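Local coordinates for protein enoyl-CoA hydratase subunit I (Geobacillus kaustophilus, PDB 2PBP) that probably acts as a hydro-lyase of the enoyl-CoA hydratase/isomerase family, adding water to the double bond of enoyl-CoA thioesters, at residues A122-N134 with W159-A171. Sequence-based numbering, arbitrary orientation.
Sequences ASSAAEFGFPEVN and WLWTGARMSAKEA
F130 and W159 meet through a water that three backbone groups grip. It accepts from F130 N and donates to W159 O and to A164 O, the last at 2.7 Å. A second water donates to F130 O and L160 O. A little further along, F128 and M166 form an antiparallel hydrogen-bonded pair. M166 N reaches F128 O at 2.6 Å, and F128 N gives the return bond to M166 O. E127 and S167 are the adjoining non-hydrogen-bonded pair.

On the E127 side of this short ribbon, E127 OE1 forms a salt bridge with R165 NH1 at 3.2 Å. The nitrogen comes from above the carboxylate plane, and the two flat groups stand 84° apart. R165 is extended from CG to NE, with its CD against the carboxylate. With an alanine here in place of E127 the carboxylate is gone, and the R165 guanidinium would probably lose this charge partner and be freer to turn.

F128 lies on the other face. Its ring meets A168 CA near the ring plane, and its CD2 lies 4.1 Å from A171 CB. L160 CD2 touches F130 CD2 at 3.4 Å, and the two side chains run side by side. V133 places CG1 between its backbone N and carbonyl carbon (chi1 62°), against L160 O at 3.4 Å. G163, just after helix 153-162, has positive phi and sets its CA 3.2 Å from F130 O.

The antiparallel pair belongs to the smaller mixed sheet of this crotonase-family fold. Strand 127-129 is flanked by 105-107 and by 166-167, an outermost strand of that sheet within the chain, which leads straight into helix 168-173. F111 of helix 109-115 stacks on F130, and L147 of helix 143-151 touches both F130 and L160.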
loop_
_atom_site.group_PDB
_atom_site.type_symbol
_atom_site.label_atom_id
_atom_site.label_comp_id
_atom_site.label_asym_id
_atom_site.label_seq_id
_atom_site.Cartn_x
_atom_site.Cartn_y
_atom_site.Cartn_z
ATOM N N ALA A 122 19.136 -0.019 -3.892
ATOM C CA ALA A 122 20.369 0.486 -3.311
ATOM C C ALA A 122 21.561 -0.445 -3.377
ATOM O O ALA A 122 21.426 -1.668 -3.374
ATOM C CB ALA A 122 20.120 0.888 -1.855
ATOM N N SER A 123 22.733 0.174 -3.440
ATOM C CA SER A 123 24.002 -0.533 -3.452
ATOM C C SER A 123 24.369 -0.772 -1.995
ATOM O O SER A 123 23.779 -0.179 -1.091
ATOM C CB SER A 123 25.086 0.329 -4.104
ATOM O OG SER A 123 26.381 -0.081 -3.692
ATOM N N SER A 124 25.345 -1.644 -1.771
ATOM C CA SER A 124 25.811 -1.916 -0.423
ATOM C C SER A 124 26.639 -0.713 0.025
ATOM O O SER A 124 26.935 -0.545 1.204
ATOM C CB SER A 124 26.670 -3.184 -0.406
ATOM O OG SER A 124 25.912 -4.328 -0.757
ATOM N N ALA A 125 27.009 0.125 -0.937
ATOM C CA ALA A 125 27.804 1.315 -0.668
ATOM C C ALA A 125 26.916 2.460 -0.189
ATOM O O ALA A 125 27.408 3.527 0.181
ATOM C CB ALA A 125 28.548 1.738 -1.932
ATOM N N ALA A 126 25.605 2.233 -0.190
ATOM C CA ALA A 126 24.653 3.269 0.198
ATOM C C ALA A 126 24.391 3.439 1.689
ATOM O O ALA A 126 24.333 2.474 2.451
ATOM C CB ALA A 126 23.328 3.042 -0.530
ATOM N N GLU A 127 24.222 4.695 2.082
ATOM C CA GLU A 127 23.916 5.071 3.455
ATOM C C GLU A 127 22.931 6.223 3.338
ATOM O O GLU A 127 23.067 7.065 2.458
ATOM C CB GLU A 127 25.170 5.531 4.201
ATOM C CG GLU A 127 26.046 4.393 4.704
ATOM C CD GLU A 127 27.074 4.863 5.719
ATOM O OE1 GLU A 127 27.992 5.615 5.332
ATOM O OE2 GLU A 127 26.958 4.482 6.905
ATOM N N PHE A 128 21.940 6.248 4.219
ATOM C CA PHE A 128 20.917 7.288 4.198
ATOM C C PHE A 128 20.885 7.992 5.544
ATOM O O PHE A 128 21.012 7.353 6.586
ATOM C CB PHE A 128 19.546 6.663 3.930
ATOM C CG PHE A 128 19.487 5.840 2.676
ATOM C CD1 PHE A 128 19.091 6.412 1.471
ATOM C CD2 PHE A 128 19.824 4.487 2.699
ATOM C CE1 PHE A 128 19.029 5.653 0.305
ATOM C CE2 PHE A 128 19.766 3.716 1.539
ATOM C CZ PHE A 128 19.367 4.301 0.338
ATOM N N GLY A 129 20.710 9.306 5.530
ATOM C CA GLY A 129 20.660 10.024 6.790
ATOM C C GLY A 129 20.322 11.492 6.650
ATOM O O GLY A 129 20.332 12.038 5.546
ATOM N N PHE A 130 20.027 12.122 7.783
ATOM C CA PHE A 130 19.685 13.540 7.840
ATOM C C PHE A 130 20.594 14.226 8.852
ATOM O O PHE A 130 20.223 14.422 10.007
ATOM C CB PHE A 130 18.225 13.713 8.260
ATOM C CG PHE A 130 17.243 13.294 7.209
ATOM C CD1 PHE A 130 17.185 13.964 5.991
ATOM C CD2 PHE A 130 16.382 12.226 7.431
ATOM C CE1 PHE A 130 16.280 13.576 5.006
ATOM C CE2 PHE A 130 15.473 11.829 6.453
ATOM C CZ PHE A 130 15.422 12.507 5.237
ATOM N N PRO A 131 21.807 14.597 8.423
ATOM C CA PRO A 131 22.769 15.258 9.304
ATOM C C PRO A 131 22.466 16.732 9.556
ATOM O O PRO A 131 23.187 17.389 10.307
ATOM C CB PRO A 131 24.092 15.048 8.574
ATOM C CG PRO A 131 23.681 15.161 7.139
ATOM C CD PRO A 131 22.401 14.335 7.098
ATOM N N GLU A 132 21.395 17.239 8.947
ATOM C CA GLU A 132 21.016 18.644 9.104
ATOM C C GLU A 132 20.952 19.103 10.555
ATOM O O GLU A 132 21.363 20.219 10.875
ATOM C CB GLU A 132 19.661 18.934 8.443
ATOM C CG GLU A 132 19.686 18.940 6.926
ATOM C CD GLU A 132 19.229 17.625 6.329
ATOM O OE1 GLU A 132 19.538 16.568 6.914
ATOM O OE2 GLU A 132 18.569 17.648 5.268
ATOM N N VAL A 133 20.432 18.249 11.430
ATOM C CA VAL A 133 20.307 18.604 12.839
ATOM C C VAL A 133 21.641 18.980 13.482
ATOM O O VAL A 133 21.689 19.838 14.370
ATOM C CB VAL A 133 19.649 17.454 13.650
ATOM C CG1 VAL A 133 20.518 16.202 13.599
ATOM C CG2 VAL A 133 19.427 17.893 15.088
ATOM N N ASN A 134 22.727 18.355 13.038
ATOM C CA ASN A 134 24.031 18.652 13.617
ATOM C C ASN A 134 24.564 20.020 13.212
ATOM O O ASN A 134 25.552 20.502 13.773
ATOM C CB ASN A 134 25.039 17.556 13.261
ATOM C CG ASN A 134 24.656 16.214 13.848
ATOM O OD1 ASN A 134 24.197 16.136 14.988
ATOM N ND2 ASN A 134 24.847 15.150 13.080
ATOM N N TRP A 159 16.267 8.883 14.141
ATOM C CA TRP A 159 17.152 9.252 13.046
ATOM C C TRP A 159 17.248 10.753 12.796
ATOM O O TRP A 159 18.333 11.274 12.535
ATOM C CB TRP A 159 16.716 8.548 11.758
ATOM C CG TRP A 159 16.785 7.059 11.868
ATOM C CD1 TRP A 159 15.750 6.201 12.101
ATOM C CD2 TRP A 159 17.966 6.255 11.801
ATOM N NE1 TRP A 159 16.213 4.909 12.185
ATOM C CE2 TRP A 159 17.571 4.914 12.004
ATOM C CE3 TRP A 159 19.322 6.536 11.592
ATOM C CZ2 TRP A 159 18.484 3.854 12.002
ATOM C CZ3 TRP A 159 20.234 5.481 11.590
ATOM C CH2 TRP A 159 19.807 4.157 11.794
ATOM N N LEU A 160 16.114 11.442 12.872
ATOM C CA LEU A 160 16.080 12.881 12.630
ATOM C C LEU A 160 16.773 13.696 13.721
ATOM O O LEU A 160 17.442 14.684 13.427
ATOM C CB LEU A 160 14.626 13.342 12.470
ATOM C CG LEU A 160 13.906 12.774 11.241
ATOM C CD1 LEU A 160 12.407 12.996 11.363
ATOM C CD2 LEU A 160 14.452 13.443 9.980
ATOM N N TRP A 161 16.622 13.274 14.973
ATOM C CA TRP A 161 17.235 13.984 16.096
ATOM C C TRP A 161 18.743 13.755 16.240
ATOM O O TRP A 161 19.466 14.648 16.683
ATOM C CB TRP A 161 16.558 13.589 17.410
ATOM C CG TRP A 161 15.249 14.272 17.697
ATOM C CD1 TRP A 161 14.709 15.345 17.040
ATOM C CD2 TRP A 161 14.358 13.969 18.772
ATOM N NE1 TRP A 161 13.537 15.731 17.648
ATOM C CE2 TRP A 161 13.298 14.903 18.717
ATOM C CE3 TRP A 161 14.353 13.002 19.788
ATOM C CZ2 TRP A 161 12.243 14.897 19.634
ATOM C CZ3 TRP A 161 13.305 12.994 20.700
ATOM C CH2 TRP A 161 12.263 13.938 20.617
ATOM N N THR A 162 19.213 12.566 15.870
ATOM C CA THR A 162 20.635 12.229 15.994
ATOM C C THR A 162 21.471 12.465 14.740
ATOM O O THR A 162 22.682 12.685 14.828
ATOM C CB THR A 162 20.827 10.753 16.404
ATOM O OG1 THR A 162 20.369 9.894 15.350
ATOM C CG2 THR A 162 20.058 10.454 17.675
ATOM N N GLY A 163 20.832 12.407 13.577
ATOM C CA GLY A 163 21.548 12.606 12.332
ATOM C C GLY A 163 22.420 11.420 11.955
ATOM O O GLY A 163 23.270 11.527 11.071
ATOM N N ALA A 164 22.207 10.285 12.615
ATOM C CA ALA A 164 22.989 9.084 12.341
ATOM C C ALA A 164 22.677 8.511 10.964
ATOM O O ALA A 164 21.586 8.704 10.431
ATOM C CB ALA A 164 22.722 8.032 13.412
ATOM N N ARG A 165 23.638 7.794 10.392
ATOM C CA ARG A 165 23.442 7.203 9.077
ATOM C C ARG A 165 22.825 5.814 9.141
ATOM O O ARG A 165 23.208 4.979 9.961
ATOM C CB ARG A 165 24.765 7.129 8.322
ATOM C CG ARG A 165 25.328 8.474 7.932
ATOM C CD ARG A 165 26.619 8.288 7.175
ATOM N NE ARG A 165 27.268 9.556 6.872
ATOM C CZ ARG A 165 28.444 9.657 6.265
ATOM N NH1 ARG A 165 29.093 8.560 5.897
ATOM N NH2 ARG A 165 28.972 10.849 6.035
ATOM N N MET A 166 21.873 5.582 8.248
ATOM C CA MET A 166 21.164 4.316 8.154
ATOM C C MET A 166 21.784 3.491 7.024
ATOM O O MET A 166 21.980 3.993 5.917
ATOM C CB MET A 166 19.689 4.609 7.864
ATOM C CG MET A 166 18.765 3.417 7.863
ATOM S SD MET A 166 17.149 3.931 7.257
ATOM C CE MET A 166 16.503 4.828 8.673
ATOM N N SER A 167 22.111 2.231 7.300
ATOM C CA SER A 167 22.701 1.383 6.268
ATOM C C SER A 167 21.618 0.966 5.277
ATOM O O SER A 167 20.428 1.036 5.579
ATOM C CB SER A 167 23.323 0.129 6.890
ATOM O OG SER A 167 22.327 -0.678 7.488
ATOM N N ALA A 168 22.033 0.529 4.094
ATOM C CA ALA A 168 21.082 0.096 3.082
ATOM C C ALA A 168 20.246 -1.067 3.609
ATOM O O ALA A 168 19.043 -1.137 3.365
ATOM C CB ALA A 168 21.818 -0.318 1.813
ATOM N N LYS A 169 20.885 -1.972 4.346
ATOM C CA LYS A 169 20.184 -3.127 4.892
ATOM C C LYS A 169 19.043 -2.781 5.850
ATOM O O LYS A 169 17.965 -3.362 5.755
ATOM C CB LYS A 169 21.169 -4.074 5.585
ATOM C CG LYS A 169 20.522 -5.333 6.157
ATOM C CD LYS A 169 19.688 -6.073 5.108
ATOM C CE LYS A 169 20.522 -6.482 3.899
ATOM N NZ LYS A 169 19.681 -7.090 2.824
ATOM N N GLU A 170 19.259 -1.847 6.772
ATOM C CA GLU A 170 18.182 -1.508 7.693
ATOM C C GLU A 170 17.096 -0.743 6.956
ATOM O O GLU A 170 15.918 -0.857 7.286
ATOM C CB GLU A 170 18.676 -0.672 8.875
ATOM C CG GLU A 170 17.702 -0.738 10.049
ATOM C CD GLU A 170 18.101 0.138 11.215
ATOM O OE1 GLU A 170 19.315 0.322 11.434
ATOM O OE2 GLU A 170 17.193 0.628 11.922
ATOM N N ALA A 171 17.500 0.034 5.955
ATOM C CA ALA A 171 16.548 0.801 5.161
ATOM C C ALA A 171 15.606 -0.169 4.455
ATOM O O ALA A 171 14.413 0.098 4.314
ATOM C CB ALA A 171 17.285 1.663 4.142
HETATM O O HOH W 1 24.872 0.195 3.812
HETATM O O HOH W 2 19.618 10.549 10.153
HETATM O O HOH W 3 18.192 15.941 10.907
HETATM O O HOH W 4 25.161 12.195 14.074
#